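YjbQ family protein (Sulfolobus tokodaii, PDB 1VE0) is of unknown function but binds zinc and belongs to the UPF0047 (YjbQ) family. Local coordinates at residues G56-K59 against D60-N63. Numbering follows the deposited sequence.
Sequences GLMK and DFLN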
loop_
_atom_site.group_PDB
_atom_site.type_symbol
_atom_site.label_atom_id
_atom_site.label_comp_id
_atom_site.label_asym_id
_atom_site.label_seq_id
_atom_site.Cartn_x
_atom_site.Cartn_y
_atom_site.Cartn_z
ATOM N N GLY A 56 -12.362 18.200 -8.392
ATOM C CA GLY A 56 -13.399 17.572 -7.593
ATOM C C GLY A 56 -12.894 16.374 -6.810
ATOM O O GLY A 56 -13.186 16.211 -5.621
ATOM N N LEU A 57 -12.113 15.541 -7.491
ATOM C CA LEU A 57 -11.550 14.336 -6.899
ATOM C C LEU A 57 -10.643 14.688 -5.710
ATOM O O LEU A 57 -10.613 13.978 -4.712
ATOM C CB LEU A 57 -10.781 13.583 -7.986
ATOM C CG LEU A 57 -10.676 12.065 -7.971
ATOM C CD1 LEU A 57 -12.050 11.421 -7.816
ATOM C CD2 LEU A 57 -10.010 11.623 -9.276
HETATM N N MSE A 58 -9.919 15.797 -5.804
HETATM C CA MSE A 58 -9.043 16.198 -4.711
HETATM C C MSE A 58 -9.874 16.420 -3.447
HETATM O O MSE A 58 -9.373 16.265 -2.335
HETATM C CB MSE A 58 -8.259 17.454 -5.091
HETATM C CG MSE A 58 -7.164 17.192 -6.113
HETATM SE SE MSE A 58 -5.769 16.000 -5.402
HETATM C CE MSE A 58 -4.598 17.399 -4.719
ATOM N N LYS A 59 -11.149 16.766 -3.621
ATOM C CA LYS A 59 -12.049 16.950 -2.488
ATOM C C LYS A 59 -12.609 15.578 -2.075
ATOM O O LYS A 59 -12.673 15.253 -0.890
ATOM C CB LYS A 59 -13.219 17.870 -2.857
ATOM C CG LYS A 59 -12.872 19.331 -3.092
ATOM C CD LYS A 59 -14.161 20.105 -3.339
ATOM C CE LYS A 59 -13.939 21.594 -3.527
ATOM N NZ LYS A 59 -13.396 21.923 -4.868
ATOM N N ASP A 60 -13.024 14.789 -3.066
ATOM C CA ASP A 60 -13.573 13.448 -2.838
ATOM C C ASP A 60 -12.683 12.551 -1.960
ATOM O O ASP A 60 -13.186 11.852 -1.077
ATOM C CB ASP A 60 -13.800 12.733 -4.178
ATOM C CG ASP A 60 -14.930 13.344 -4.997
ATOM O OD1 ASP A 60 -14.916 13.177 -6.243
ATOM O OD2 ASP A 60 -15.832 13.976 -4.403
ATOM N N PHE A 61 -11.371 12.550 -2.203
ATOM C CA PHE A 61 -10.485 11.699 -1.408
ATOM C C PHE A 61 -10.652 12.005 0.078
ATOM O O PHE A 61 -10.742 11.096 0.902
ATOM C CB PHE A 61 -9.001 11.892 -1.788
ATOM C CG PHE A 61 -8.666 11.487 -3.194
ATOM C CD1 PHE A 61 -9.080 10.255 -3.703
ATOM C CD2 PHE A 61 -7.959 12.354 -4.028
ATOM C CE1 PHE A 61 -8.800 9.893 -5.022
ATOM C CE2 PHE A 61 -7.677 12.000 -5.346
ATOM C CZ PHE A 61 -8.101 10.764 -5.846
ATOM N N LEU A 62 -10.690 13.295 0.402
ATOM C CA LEU A 62 -10.830 13.756 1.776
ATOM C C LEU A 62 -12.223 13.484 2.332
ATOM O O LEU A 62 -12.361 12.961 3.436
ATOM C CB LEU A 62 -10.518 15.251 1.852
ATOM C CG LEU A 62 -9.139 15.590 1.280
ATOM C CD1 LEU A 62 -8.939 17.098 1.283
ATOM C CD2 LEU A 62 -8.070 14.886 2.108
ATOM N N ASN A 63 -13.252 13.825 1.567
ATOM C CA ASN A 63 -14.618 13.595 2.023
ATOM C C ASN A 63 -14.951 12.120 2.211
ATOM O O ASN A 63 -15.700 11.757 3.121
ATOM C CB ASN A 63 -15.622 14.246 1.065
ATOM C CG ASN A 63 -15.550 15.756 1.104
ATOM O OD1 ASN A 63 -15.320 16.343 2.165
ATOM N ND2 ASN A 63 -15.760 16.397 -0.044
#
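Asp60 N bonds back to Gly56 O at 2.9 Å, one turn earlier in helix 55-68. Gly56 O also accepts from Lys59 N, so two amides grip one carbonyl. The Asp60 carboxylate folds back along the helix, with CG beside its own backbone N (chi1 -69°). OD1 lies 3.7 Å from Leu57 CD1, and the two side chains cross at about a right angle. Both carboxylate oxygens are bonded by the second subunit: OD2 by N of its Glu76 and OD1 by N of its His77. His77 of the second subunit is a zinc ligand, so Asp60 probably helps to place that stretch of the neighbouring chain.

Phe61 N bonds to Leu57 O at 3.0 Å. The same carbonyl oxygen sits over one ring face, displaced toward the rim, 3.2 Å from Phe61 CD2. Leu57 CG packs on Phe61 CZ at 3.6 Å. The selenium of selenomethionine Met58 (SE) reaches Phe61 CE2 more loosely, at 4.4 Å. An alanine in place of Phe61 would probably leave Leu57 CG without the ring it packs on.

Leu62 lays CG and CD1 against Met58 O, each at 3.7 Å. Asn63 N bonds to Lys59 O at 2.9 Å.

One side of helix 55-68 lies on the three-stranded sheet: Phe61 touches strands 46-51 and 113-118, and Leu62 touches Leu117. The same helix also borders the second subunit, where Phe61 meets Ala91 and Leu57 packs on the zinc ligand His87, both of that subunit. Leu57 also touches Glu52, a zinc-binding residue of its own chain, and lies about 5 Å from a bound zinc ion, so the start of the helix borders a zinc site at the subunit interface.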